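Local coordinates for protein methionyl-tRNA formyltransferase (Clostridium thermocellum, PDB 1ZGH) that probably transfers a formyl group from 10-formyltetrahydrofolate to the amino group of methionyl-tRNA, giving the formylmethionyl-tRNA that starts bacterial translation, at residues A[32-37]-A[71-76]; A[48-53]-A[59-64]; A[80-85]-A[170-175]; A[128-133]-A[164-169]. One frame throughout, in Å; residues are numbered along the deposited sequence.

How the interactions relate
All four contacts pack a helix on the same mixed sheet, in the Rossmann-like formyltransferase domain. Interactions 1 and 2, about 11 Å apart between centres, lie on neighbouring strands, 31-36 and 57-62: Ile35 O lies 2.9 Å from Ile62 N, a probable hydrogen bond. Interaction 3 uses the strand that flanks 32-37 on its other edge, where Ile34 O is 2.8 Å from Leu82 N. Interactions 3 and 4 occupy successive turns of helix 156-178, their centres about 8 Å apart. Phe49 ties interaction 2 to that helix, with its CZ 3.8 Å from Ile172 CG2. Helix 70-76 of interaction 1 covers the opposite sheet face. No ligand takes part in these contacts.

Interaction 1 of 4, residues A[32-37]-A[71-76]; sequences NIIIAT and EKVKLI
Strand 32-36, which meets the helix through Asn32 and Ile34, runs roughly antiparallel to helix 71-76, with 144° between their directions and 9.8 Å between their axes at the closest point. This is helix-on-sheet packing in a Rossmann-like α/β fold. The helix belongs to the crossover that leaves edge strand 57-62, passes over strand 31-36 and enters strand 80-83. Backbone hydrogen bonds hold strand 31-36 between those two strands: Ile33 bonds to Asn58 and Thr60, and Ile34 to Tyr80 and Leu82. Alternate residues of the strand serve opposite faces. Ile33 and Ile35 pack on helix 40-52, while Ile34 packs on helix 70-76.

Ile34 carries most of the strand's share of the contact. Its side chain leaves the backbone toward the helix; CG1 anti to the carbonyl carbon (chi1 -67°) and an extended chain carry CD1 on toward Val73 and Ile76, which stand one helical turn apart. Ile76 offers its CG2 methyl, 3.8 Å from Ile34 CG1 and only slightly farther from CD1, the two side chains meeting at a slant. Val73 reaches the arm only at its tip, where its CG1 is 4.1 Å from Ile34 CD1. Ile81 of the next strand also touches both Ile34 and Val73 and continues this apolar layer. At the beginning of the strand the contact turns polar and less buried: Asn32 brings its amide near the carbonyl of Ile76, with ND2 3.2 Å from Ile76 O.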
loop_
_atom_site.group_PDB
_atom_site.type_symbol
_atom_site.label_atom_id
_atom_site.label_comp_id
_atom_site.label_asym_id
_atom_site.label_seq_id
_atom_site.Cartn_x
_atom_site.Cartn_y
_atom_site.Cartn_z
ATOM N N ASN A 32 11.705 -18.374 -10.961
ATOM C CA ASN A 32 12.345 -17.564 -9.930
ATOM C C ASN A 32 11.531 -16.275 -9.760
ATOM O O ASN A 32 11.312 -15.559 -10.723
ATOM C CB ASN A 32 13.804 -17.207 -10.305
ATOM C CG ASN A 32 14.744 -18.416 -10.338
ATOM O OD1 ASN A 32 14.511 -19.423 -9.685
ATOM N ND2 ASN A 32 15.836 -18.296 -11.112
ATOM N N ILE A 33 11.061 -15.997 -8.548
ATOM C CA ILE A 33 10.472 -14.685 -8.269
ATOM C C ILE A 33 11.061 -14.018 -7.029
ATOM O O ILE A 33 11.625 -14.679 -6.135
ATOM C CB ILE A 33 8.944 -14.746 -8.079
ATOM C CG1 ILE A 33 8.573 -15.595 -6.867
ATOM C CG2 ILE A 33 8.225 -15.277 -9.334
ATOM C CD1 ILE A 33 7.120 -15.422 -6.444
ATOM N N ILE A 34 10.919 -12.695 -6.987
ATOM C CA ILE A 34 11.221 -11.942 -5.791
ATOM C C ILE A 34 9.917 -11.310 -5.330
ATOM O O ILE A 34 9.165 -10.771 -6.135
ATOM C CB ILE A 34 12.270 -10.848 -6.044
ATOM C CG1 ILE A 34 13.633 -11.468 -6.384
ATOM C CG2 ILE A 34 12.400 -9.907 -4.822
ATOM C CD1 ILE A 34 14.625 -10.483 -6.871
ATOM N N ILE A 35 9.665 -11.408 -4.031
ATOM C CA ILE A 35 8.682 -10.575 -3.340
ATOM C C ILE A 35 9.405 -9.560 -2.462
ATOM O O ILE A 35 10.009 -9.909 -1.453
ATOM C CB ILE A 35 7.698 -11.405 -2.480
ATOM C CG1 ILE A 35 7.088 -12.524 -3.342
ATOM C CG2 ILE A 35 6.572 -10.489 -1.894
ATOM C CD1 ILE A 35 6.054 -13.376 -2.638
ATOM N N ALA A 36 9.297 -8.292 -2.835
ATOM C CA ALA A 36 9.899 -7.218 -2.059
ATOM C C ALA A 36 8.782 -6.467 -1.352
ATOM O O ALA A 36 7.910 -5.880 -1.977
ATOM C CB ALA A 36 10.718 -6.303 -2.972
ATOM N N THR A 37 8.752 -6.545 -0.038
ATOM C CA THR A 37 7.640 -5.912 0.698
ATOM C C THR A 37 8.081 -5.545 2.100
ATOM O O THR A 37 9.004 -6.172 2.664
ATOM C CB THR A 37 6.422 -6.878 0.764
ATOM O OG1 THR A 37 5.233 -6.175 1.165
ATOM C CG2 THR A 37 6.717 -8.086 1.712
ATOM N N GLU A 71 22.987 -5.473 -8.558
ATOM C CA GLU A 71 24.012 -6.504 -8.449
ATOM C C GLU A 71 23.499 -7.745 -7.701
ATOM O O GLU A 71 23.844 -8.854 -8.067
ATOM C CB GLU A 71 25.301 -5.950 -7.813
ATOM C CG GLU A 71 26.053 -4.900 -8.688
ATOM C CD GLU A 71 26.485 -5.412 -10.075
ATOM O OE1 GLU A 71 26.229 -4.699 -11.073
ATOM O OE2 GLU A 71 27.090 -6.503 -10.190
ATOM N N LYS A 72 22.654 -7.562 -6.689
ATOM C CA LYS A 72 22.067 -8.695 -5.971
ATOM C C LYS A 72 20.900 -9.372 -6.728
ATOM O O LYS A 72 20.806 -10.612 -6.786
ATOM C CB LYS A 72 21.599 -8.264 -4.568
ATOM C CG LYS A 72 22.745 -7.938 -3.592
ATOM C CD LYS A 72 22.203 -7.422 -2.266
ATOM C CE LYS A 72 23.312 -7.070 -1.284
ATOM N NZ LYS A 72 24.192 -8.250 -1.021
ATOM N N VAL A 73 20.038 -8.562 -7.319
ATOM C CA VAL A 73 18.877 -9.036 -8.075
ATOM C C VAL A 73 19.281 -9.841 -9.348
ATOM O O VAL A 73 18.621 -10.820 -9.694
ATOM C CB VAL A 73 17.961 -7.830 -8.460
ATOM C CG1 VAL A 73 16.911 -8.223 -9.476
ATOM C CG2 VAL A 73 17.319 -7.213 -7.213
ATOM N N LYS A 74 20.345 -9.421 -10.028
ATOM C CA LYS A 74 20.779 -10.091 -11.255
ATOM C C LYS A 74 21.193 -11.541 -10.977
ATOM O O LYS A 74 21.009 -12.408 -11.833
ATOM C CB LYS A 74 21.867 -9.297 -12.007
ATOM C CG LYS A 74 23.313 -9.410 -11.519
ATOM C CD LYS A 74 24.253 -8.759 -12.529
ATOM C CE LYS A 74 25.746 -8.788 -12.134
ATOM N NZ LYS A 74 26.515 -9.954 -12.549
ATOM N N LEU A 75 21.692 -11.799 -9.763
ATOM C CA LEU A 75 22.142 -13.143 -9.385
ATOM C C LEU A 75 20.965 -14.084 -9.141
ATOM O O LEU A 75 21.106 -15.292 -9.260
ATOM C CB LEU A 75 23.061 -13.105 -8.167
ATOM C CG LEU A 75 24.395 -12.386 -8.338
ATOM C CD1 LEU A 75 25.177 -12.451 -7.015
ATOM C CD2 LEU A 75 25.222 -12.972 -9.468
ATOM N N ILE A 76 19.817 -13.510 -8.825
ATOM C CA ILE A 76 18.568 -14.245 -8.551
ATOM C C ILE A 76 17.875 -14.560 -9.875
ATOM O O ILE A 76 17.230 -15.593 -10.015
ATOM C CB ILE A 76 17.615 -13.411 -7.653
ATOM C CG1 ILE A 76 18.184 -13.225 -6.242
ATOM C CG2 ILE A 76 16.209 -14.031 -7.551
ATOM C CD1 ILE A 76 18.594 -14.521 -5.562
#

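Interaction 2 of 4, residues A[48-53]-A[59-64]; sequences KFKKEN and TTIITN
The ring of Phe49 presents its edge to Thr59, whose OG1 lies near the ring plane, 4.2 Å from CE1. Over one face sits the amide nitrogen of Asn53, with ND2 3.4 Å above the plane and over the ring centre. That amide is fixed by a hydrogen bond back to its own helix: ND2 donates to Phe49 O at 2.9 Å, nearly straight at 166° and in the carbonyl plane on a lone pair. Asn53, the first residue past the helix, thus both bonds back to Phe49 O and lies over the Phe49 ring. Ile35 of the adjacent strand and Phe168 and Ile172 of helix 156-178 also pack on Phe49.

Lys50 makes most of the contact on the helix side. With CG anti to the backbone N (chi1 169°) and an extended chain as far as CE, it slides past Thr59 in the opposite direction, CB to CB at 3.8 Å. Its ammonium then donates to the strand backbone, NZ to Thr59 O at 3.1 Å, coming in almost straight beyond the oxygen. A water accepts from Ile61 N at 2.9 Å and, weakly, from Lys50 NZ, a looser link that supplements the direct bond. Thr59 OG1 is buried here without a hydrogen-bond partner in the model. Helix 48-52 and strand 59-62 run nearly antiparallel, at 167°, as expected for the second half of a beta-alpha-beta unit, here strand 31-36, helix 40-52 and strand 57-62.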
loop_
_atom_site.group_PDB
_atom_site.type_symbol
_atom_site.label_atom_id
_atom_site.label_comp_id
_atom_site.label_asym_id
_atom_site.label_seq_id
_atom_site.Cartn_x
_atom_site.Cartn_y
_atom_site.Cartn_z
ATOM N N LYS A 48 4.322 -17.275 4.014
ATOM C CA LYS A 48 3.280 -18.280 3.796
ATOM C C LYS A 48 3.214 -18.681 2.322
ATOM O O LYS A 48 3.171 -19.881 1.991
ATOM C CB LYS A 48 1.937 -17.721 4.267
ATOM C CG LYS A 48 0.801 -18.675 4.187
ATOM N N PHE A 49 3.238 -17.678 1.437
ATOM C CA PHE A 49 3.187 -17.917 -0.008
ATOM C C PHE A 49 4.413 -18.724 -0.462
ATOM O O PHE A 49 4.292 -19.668 -1.274
ATOM C CB PHE A 49 3.084 -16.596 -0.788
ATOM C CG PHE A 49 3.042 -16.788 -2.266
ATOM C CD1 PHE A 49 4.226 -16.936 -2.994
ATOM C CD2 PHE A 49 1.831 -16.869 -2.941
ATOM C CE1 PHE A 49 4.203 -17.162 -4.375
ATOM C CE2 PHE A 49 1.809 -17.104 -4.330
ATOM C CZ PHE A 49 3.009 -17.261 -5.033
ATOM N N LYS A 50 5.584 -18.382 0.067
ATOM C CA LYS A 50 6.829 -19.117 -0.300
ATOM C C LYS A 50 6.751 -20.603 0.101
ATOM O O LYS A 50 7.113 -21.477 -0.672
ATOM C CB LYS A 50 8.046 -18.454 0.358
ATOM C CG LYS A 50 9.343 -19.258 0.274
ATOM C CD LYS A 50 10.496 -18.572 0.998
ATOM C CE LYS A 50 11.748 -19.439 0.894
ATOM N NZ LYS A 50 12.959 -18.630 0.738
ATOM N N LYS A 51 6.314 -20.867 1.326
ATOM C CA LYS A 51 6.153 -22.225 1.819
ATOM C C LYS A 51 5.105 -23.016 1.036
ATOM O O LYS A 51 5.344 -24.171 0.663
ATOM C CB LYS A 51 5.779 -22.218 3.292
ATOM N N GLU A 52 3.945 -22.420 0.796
ATOM C CA GLU A 52 2.883 -23.141 0.094
ATOM C C GLU A 52 3.191 -23.440 -1.373
ATOM O O GLU A 52 2.646 -24.384 -1.935
ATOM C CB GLU A 52 1.552 -22.414 0.235
ATOM C CG GLU A 52 1.037 -22.404 1.674
ATOM C CD GLU A 52 -0.130 -21.463 1.879
ATOM O OE1 GLU A 52 -0.403 -20.624 0.981
ATOM O OE2 GLU A 52 -0.764 -21.536 2.965
ATOM N N ASN A 53 4.074 -22.664 -1.994
ATOM C CA ASN A 53 4.349 -22.832 -3.415
ATOM C C ASN A 53 5.764 -23.300 -3.746
ATOM O O ASN A 53 6.233 -23.089 -4.860
ATOM C CB ASN A 53 4.017 -21.530 -4.146
ATOM C CG ASN A 53 2.541 -21.210 -4.091
ATOM O OD1 ASN A 53 1.765 -21.718 -4.896
ATOM N ND2 ASN A 53 2.140 -20.387 -3.124
ATOM N N THR A 59 11.014 -18.642 -4.370
ATOM C CA THR A 59 10.631 -17.326 -3.894
ATOM C C THR A 59 11.727 -16.759 -2.990
ATOM O O THR A 59 12.117 -17.386 -2.003
ATOM C CB THR A 59 9.286 -17.388 -3.119
ATOM O OG1 THR A 59 8.277 -17.973 -3.950
ATOM C CG2 THR A 59 8.822 -16.012 -2.721
ATOM N N THR A 60 12.247 -15.593 -3.367
ATOM C CA THR A 60 13.145 -14.816 -2.504
ATOM C C THR A 60 12.371 -13.621 -1.928
ATOM O O THR A 60 11.806 -12.838 -2.681
ATOM C CB THR A 60 14.401 -14.359 -3.312
ATOM O OG1 THR A 60 15.004 -15.495 -3.914
ATOM C CG2 THR A 60 15.451 -13.677 -2.435
ATOM N N ILE A 61 12.369 -13.488 -0.603
ATOM C CA ILE A 61 11.692 -12.412 0.080
ATOM C C ILE A 61 12.729 -11.357 0.469
ATOM O O ILE A 61 13.749 -11.685 1.087
ATOM C CB ILE A 61 10.927 -12.901 1.318
ATOM C CG1 ILE A 61 9.947 -13.999 0.916
ATOM C CG2 ILE A 61 10.141 -11.760 1.978
ATOM C CD1 ILE A 61 9.291 -14.662 2.104
ATOM N N ILE A 62 12.485 -10.123 0.040
ATOM C CA ILE A 62 13.356 -9.005 0.332
ATOM C C ILE A 62 12.575 -7.973 1.121
ATOM O O ILE A 62 11.480 -7.590 0.719
ATOM C CB ILE A 62 13.926 -8.414 -0.964
ATOM C CG1 ILE A 62 14.854 -9.462 -1.627
ATOM C CG2 ILE A 62 14.642 -7.109 -0.668
ATOM C CD1 ILE A 62 15.471 -9.027 -2.955
ATOM N N THR A 63 13.120 -7.547 2.257
ATOM C CA THR A 63 12.401 -6.621 3.149
ATOM C C THR A 63 13.128 -5.317 3.460
ATOM O O THR A 63 12.536 -4.444 4.091
ATOM C CB THR A 63 12.026 -7.288 4.499
ATOM O OG1 THR A 63 13.208 -7.690 5.187
ATOM C CG2 THR A 63 11.124 -8.502 4.267
ATOM N N ASN A 64 14.369 -5.181 2.990
ATOM C CA ASN A 64 15.207 -4.006 3.265
ATOM C C ASN A 64 15.669 -3.363 1.972
ATOM O O ASN A 64 16.095 -4.059 1.017
ATOM C CB ASN A 64 16.443 -4.392 4.099
ATOM C CG ASN A 64 16.084 -4.948 5.463
ATOM O OD1 ASN A 64 15.319 -4.334 6.226
ATOM N ND2 ASN A 64 16.631 -6.111 5.787
HETATM O O HOH W 1 13.645 -15.486 1.017
#

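Interaction 3 of 4, residues A[80-85]-A[170-175]; sequences YILFPH and DMIPEL
Strand 80-83, touching through Tyr80 and Leu82, lies almost antiparallel to helix 170-175, at 170° and with the axes 11.2 Å apart. It is a central parallel strand of the Rossmann-like sheet, between 31-36 and 100-104, and the long helix 156-178 covers it on the face also packed by helix 40-52. The contact is buried and wholly apolar.

Leu82 sits at its middle and uses its two methyls separately. CD1 reaches Ile172 tip to tip, 3.8 Å from CG2 and 4.0 Å from CD1, so it rests between the two branches of the isoleucine. CD2 goes to Leu175, whose side chain slides past in the opposite direction. Leu175 comes from the next turn of the helix; its CG lies anti to the backbone N (chi1 -176°), and chi2 (77°) then turns CD2 to the strand. That single methyl is shared, meeting both Leu82 and the ring of Tyr80.

Pro173 follows Ile172 directly, and the helix is kinked there, its nitrogen making no bond to the preceding turn. The outer side of the same turns is polar: Asp170 and Glu174 both form salt bridges with Arg148 of strand 144-151. Beyond Leu175, Phe145 of that strand continues the apolar packing. On the strand side, Leu175 CD2 lies 3.7 Å from Leu82 CD2 and 3.9 Å from Tyr80 CD1.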
loop_
_atom_site.group_PDB
_atom_site.type_symbol
_atom_site.label_atom_id
_atom_site.label_comp_id
_atom_site.label_asym_id
_atom_site.label_seq_id
_atom_site.Cartn_x
_atom_site.Cartn_y
_atom_site.Cartn_z
ATOM N N TYR A 80 9.628 -12.341 -12.286
ATOM C CA TYR A 80 8.831 -11.223 -11.765
ATOM C C TYR A 80 9.411 -10.750 -10.453
ATOM O O TYR A 80 9.870 -11.561 -9.627
ATOM C CB TYR A 80 7.379 -11.645 -11.477
ATOM C CG TYR A 80 6.580 -11.989 -12.717
ATOM C CD1 TYR A 80 5.825 -11.012 -13.375
ATOM C CD2 TYR A 80 6.573 -13.280 -13.220
ATOM C CE1 TYR A 80 5.079 -11.320 -14.500
ATOM C CE2 TYR A 80 5.830 -13.609 -14.358
ATOM C CZ TYR A 80 5.081 -12.629 -14.985
ATOM O OH TYR A 80 4.356 -12.940 -16.114
ATOM N N ILE A 81 9.356 -9.441 -10.235
ATOM C CA ILE A 81 9.634 -8.879 -8.918
ATOM C C ILE A 81 8.312 -8.222 -8.496
ATOM O O ILE A 81 7.804 -7.364 -9.199
ATOM C CB ILE A 81 10.766 -7.841 -8.904
ATOM C CG1 ILE A 81 12.031 -8.388 -9.603
ATOM C CG2 ILE A 81 11.060 -7.401 -7.450
ATOM C CD1 ILE A 81 13.141 -7.378 -9.706
ATOM N N LEU A 82 7.768 -8.692 -7.382
ATOM C CA LEU A 82 6.436 -8.341 -6.923
ATOM C C LEU A 82 6.576 -7.430 -5.708
ATOM O O LEU A 82 7.267 -7.780 -4.775
ATOM C CB LEU A 82 5.666 -9.614 -6.529
ATOM C CG LEU A 82 5.616 -10.669 -7.670
ATOM C CD1 LEU A 82 5.191 -12.022 -7.196
ATOM C CD2 LEU A 82 4.678 -10.186 -8.720
ATOM N N PHE A 83 5.878 -6.288 -5.711
ATOM C CA PHE A 83 5.954 -5.323 -4.614
ATOM C C PHE A 83 4.561 -5.125 -3.947
ATOM O O PHE A 83 3.821 -4.255 -4.367
ATOM C CB PHE A 83 6.442 -3.979 -5.159
ATOM C CG PHE A 83 7.841 -3.988 -5.720
ATOM C CD1 PHE A 83 8.097 -4.403 -7.039
ATOM C CD2 PHE A 83 8.901 -3.549 -4.952
ATOM C CE1 PHE A 83 9.392 -4.378 -7.565
ATOM C CE2 PHE A 83 10.199 -3.540 -5.453
ATOM C CZ PHE A 83 10.447 -3.936 -6.762
ATOM N N PRO A 84 4.160 -5.984 -2.986
ATOM C CA PRO A 84 2.873 -5.750 -2.296
ATOM C C PRO A 84 2.792 -4.416 -1.570
ATOM O O PRO A 84 1.757 -3.748 -1.632
ATOM C CB PRO A 84 2.795 -6.899 -1.314
ATOM C CG PRO A 84 3.627 -7.968 -1.935
ATOM C CD PRO A 84 4.765 -7.263 -2.581
ATOM N N HIS A 85 3.887 -4.042 -0.917
ATOM C CA HIS A 85 4.067 -2.720 -0.366
ATOM C C HIS A 85 5.539 -2.376 -0.261
ATOM O O HIS A 85 6.330 -3.069 0.380
ATOM C CB HIS A 85 3.449 -2.599 1.056
ATOM C CG HIS A 85 3.551 -1.198 1.593
ATOM N ND1 HIS A 85 4.604 -0.772 2.373
ATOM C CD2 HIS A 85 2.832 -0.090 1.313
ATOM C CE1 HIS A 85 4.481 0.519 2.620
ATOM N NE2 HIS A 85 3.407 0.959 1.992
ATOM N N ASP A 170 -5.241 -14.003 -4.534
ATOM C CA ASP A 170 -5.913 -13.908 -5.840
ATOM C C ASP A 170 -4.987 -13.360 -6.929
ATOM O O ASP A 170 -4.742 -14.039 -7.933
ATOM C CB ASP A 170 -7.166 -13.039 -5.687
ATOM C CG ASP A 170 -7.916 -12.816 -7.001
ATOM O OD1 ASP A 170 -8.904 -12.040 -6.973
ATOM O OD2 ASP A 170 -7.549 -13.408 -8.055
HETATM N N MSE A 171 -4.437 -12.167 -6.725
HETATM C CA MSE A 171 -3.729 -11.477 -7.794
HETATM C C MSE A 171 -2.379 -12.107 -8.195
HETATM O O MSE A 171 -2.137 -12.321 -9.385
HETATM C CB MSE A 171 -3.576 -9.991 -7.479
HETATM C CG MSE A 171 -4.920 -9.309 -7.264
HETATM SE SE MSE A 171 -4.735 -7.401 -6.974
HETATM C CE MSE A 171 -4.678 -6.782 -8.849
ATOM N N ILE A 172 -1.516 -12.370 -7.220
ATOM C CA ILE A 172 -0.228 -12.979 -7.476
ATOM C C ILE A 172 -0.375 -14.362 -8.157
ATOM O O ILE A 172 0.207 -14.567 -9.203
ATOM C CB ILE A 172 0.708 -12.963 -6.230
ATOM C CG1 ILE A 172 1.213 -11.522 -6.014
ATOM C CG2 ILE A 172 1.940 -13.868 -6.448
ATOM C CD1 ILE A 172 2.084 -11.304 -4.789
ATOM N N PRO A 173 -1.185 -15.284 -7.605
ATOM C CA PRO A 173 -1.412 -16.562 -8.316
ATOM C C PRO A 173 -1.898 -16.431 -9.770
ATOM O O PRO A 173 -1.434 -17.164 -10.656
ATOM C CB PRO A 173 -2.469 -17.254 -7.455
ATOM C CG PRO A 173 -2.240 -16.698 -6.102
ATOM C CD PRO A 173 -1.916 -15.250 -6.329
ATOM N N GLU A 174 -2.824 -15.517 -10.011
ATOM C CA GLU A 174 -3.323 -15.267 -11.370
ATOM C C GLU A 174 -2.234 -14.729 -12.294
ATOM O O GLU A 174 -2.035 -15.239 -13.419
ATOM C CB GLU A 174 -4.499 -14.285 -11.345
ATOM C CG GLU A 174 -4.827 -13.710 -12.731
ATOM C CD GLU A 174 -6.265 -13.930 -13.113
ATOM O OE1 GLU A 174 -6.976 -12.933 -13.377
ATOM O OE2 GLU A 174 -6.673 -15.111 -13.154
ATOM N N LEU A 175 -1.543 -13.695 -11.832
ATOM C CA LEU A 175 -0.404 -13.141 -12.574
ATOM C C LEU A 175 0.642 -14.186 -12.971
ATOM O O LEU A 175 1.043 -14.241 -14.140
ATOM C CB LEU A 175 0.293 -12.038 -11.781
ATOM C CG LEU A 175 1.435 -11.330 -12.525
ATOM C CD1 LEU A 175 0.877 -10.352 -13.527
ATOM C CD2 LEU A 175 2.353 -10.607 -11.542
#

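Interaction 4 of 4, residues A[128-133]-A[164-169]; sequences TKISAI and SKIIFN
Ile130 meets two successive helix residues, Ile166 and Ile167, with a different branch for each. Its long branch goes to Ile166: Ile130 CD1 lies 4.0 Å from Ile166 CG2 and 4.2 Å from Ile166 CB, and the two side chains cross obliquely. Its short branch goes to Ile167, where Ile130 CG2 is 4.2 Å from Ile167 CG1 and the side chains stand at about a right angle. The first torsion of Ile130 (chi1 -54°) decides which branch faces which: CG1, anti to the carbonyl carbon, leads to Ile166, and CG2, anti to the backbone N, faces Ile167.

Ile166 points its CB at the strand directly. Ile167 leaves the helix more to the side, and its CG1 arm brings it back to Ile130. Phe103 of strand 100-104 touches both Ile130 and Ile167 and extends the apolar layer to the next strand. The helix has a wider pi-type turn at 167-169, beginning at Ile167.

With no hydrogen bond between the segments, this is plain hydrophobic packing, through which helix 156-178 covers the antiparallel part of the mixed sheet in a Rossmann-like formyltransferase domain.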
loop_
_atom_site.group_PDB
_atom_site.type_symbol
_atom_site.label_atom_id
_atom_site.label_comp_id
_atom_site.label_asym_id
_atom_site.label_seq_id
_atom_site.Cartn_x
_atom_site.Cartn_y
_atom_site.Cartn_z
ATOM N N THR A 128 -12.471 1.047 -3.857
ATOM C CA THR A 128 -11.452 1.364 -4.858
ATOM C C THR A 128 -11.116 0.085 -5.635
ATOM O O THR A 128 -11.801 -0.934 -5.485
ATOM C CB THR A 128 -10.191 1.996 -4.180
ATOM O OG1 THR A 128 -9.275 2.471 -5.169
ATOM C CG2 THR A 128 -9.477 1.027 -3.241
ATOM N N LYS A 129 -10.080 0.134 -6.460
ATOM C CA LYS A 129 -9.537 -1.069 -7.080
ATOM C C LYS A 129 -8.049 -1.136 -6.765
ATOM O O LYS A 129 -7.401 -0.111 -6.567
ATOM C CB LYS A 129 -9.783 -1.072 -8.590
ATOM C CG LYS A 129 -11.248 -1.298 -8.980
ATOM C CD LYS A 129 -11.376 -1.725 -10.397
ATOM C CE LYS A 129 -12.812 -1.590 -10.935
ATOM N NZ LYS A 129 -13.790 -2.228 -10.019
ATOM N N ILE A 130 -7.526 -2.348 -6.660
ATOM C CA ILE A 130 -6.097 -2.577 -6.615
ATOM C C ILE A 130 -5.666 -2.866 -8.056
ATOM O O ILE A 130 -6.199 -3.789 -8.670
ATOM C CB ILE A 130 -5.749 -3.788 -5.701
ATOM C CG1 ILE A 130 -6.377 -3.594 -4.310
ATOM C CG2 ILE A 130 -4.224 -3.990 -5.611
ATOM C CD1 ILE A 130 -6.222 -4.808 -3.392
ATOM N N SER A 131 -4.767 -2.038 -8.602
ATOM C CA SER A 131 -4.213 -2.213 -9.925
ATOM C C SER A 131 -2.802 -2.794 -9.842
ATOM O O SER A 131 -1.902 -2.215 -9.205
ATOM C CB SER A 131 -4.149 -0.884 -10.690
ATOM O OG SER A 131 -5.376 -0.212 -10.684
ATOM N N ALA A 132 -2.610 -3.942 -10.491
ATOM C CA ALA A 132 -1.271 -4.501 -10.679
ATOM C C ALA A 132 -0.700 -3.849 -11.935
ATOM O O ALA A 132 -1.306 -3.943 -13.019
ATOM C CB ALA A 132 -1.333 -6.007 -10.800
ATOM N N ILE A 133 0.433 -3.158 -11.782
ATOM C CA ILE A 133 1.065 -2.420 -12.880
ATOM C C ILE A 133 2.549 -2.703 -13.026
ATOM O O ILE A 133 3.232 -3.026 -12.056
ATOM C CB ILE A 133 0.902 -0.896 -12.721
ATOM C CG1 ILE A 133 1.720 -0.378 -11.529
ATOM C CG2 ILE A 133 -0.571 -0.557 -12.565
ATOM C CD1 ILE A 133 1.667 1.123 -11.356
ATOM N N SER A 164 -3.775 -6.938 1.200
ATOM C CA SER A 164 -2.680 -7.911 1.168
ATOM C C SER A 164 -3.226 -9.306 0.883
ATOM O O SER A 164 -2.664 -10.056 0.057
ATOM C CB SER A 164 -1.891 -7.880 2.481
ATOM O OG SER A 164 -0.710 -8.662 2.386
ATOM N N LYS A 165 -4.334 -9.648 1.548
ATOM C CA LYS A 165 -4.983 -10.925 1.325
ATOM C C LYS A 165 -5.459 -11.081 -0.139
ATOM O O LYS A 165 -5.287 -12.136 -0.727
ATOM C CB LYS A 165 -6.098 -11.153 2.340
ATOM C CG LYS A 165 -6.821 -12.468 2.240
ATOM C CD LYS A 165 -7.670 -12.783 3.529
ATOM C CE LYS A 165 -8.700 -13.851 3.303
ATOM N NZ LYS A 165 -9.264 -14.393 4.607
ATOM N N ILE A 166 -6.021 -10.030 -0.727
ATOM C CA ILE A 166 -6.408 -10.045 -2.145
ATOM C C ILE A 166 -5.185 -10.217 -3.054
ATOM O O ILE A 166 -5.225 -10.979 -4.027
ATOM C CB ILE A 166 -7.217 -8.756 -2.518
ATOM C CG1 ILE A 166 -8.572 -8.796 -1.793
ATOM C CG2 ILE A 166 -7.394 -8.626 -4.062
ATOM C CD1 ILE A 166 -9.428 -7.482 -1.827
ATOM N N ILE A 167 -4.096 -9.529 -2.729
ATOM C CA ILE A 167 -2.914 -9.544 -3.539
ATOM C C ILE A 167 -2.281 -10.952 -3.534
ATOM O O ILE A 167 -1.930 -11.528 -4.597
ATOM C CB ILE A 167 -1.909 -8.480 -3.078
ATOM C CG1 ILE A 167 -2.413 -7.097 -3.506
ATOM C CG2 ILE A 167 -0.514 -8.720 -3.690
ATOM C CD1 ILE A 167 -1.654 -5.916 -2.847
ATOM N N PHE A 168 -2.149 -11.505 -2.339
ATOM C CA PHE A 168 -1.484 -12.801 -2.164
ATOM C C PHE A 168 -2.332 -14.010 -2.525
ATOM O O PHE A 168 -1.782 -14.997 -3.040
ATOM C CB PHE A 168 -0.924 -12.957 -0.750
ATOM C CG PHE A 168 0.397 -12.243 -0.553
ATOM C CD1 PHE A 168 1.570 -12.828 -0.978
ATOM C CD2 PHE A 168 0.452 -10.986 0.040
ATOM C CE1 PHE A 168 2.806 -12.178 -0.821
ATOM C CE2 PHE A 168 1.676 -10.319 0.221
ATOM C CZ PHE A 168 2.874 -10.943 -0.219
ATOM N N ASN A 169 -3.636 -13.945 -2.285
ATOM C CA ASN A 169 -4.486 -15.132 -2.508
ATOM C C ASN A 169 -5.074 -15.165 -3.905
ATOM O O ASN A 169 -5.327 -16.236 -4.425
ATOM C CB ASN A 169 -5.598 -15.220 -1.466
ATOM C CG ASN A 169 -5.071 -15.526 -0.050
ATOM O OD1 ASN A 169 -3.868 -15.727 0.170
ATOM N ND2 ASN A 169 -5.984 -15.593 0.900
#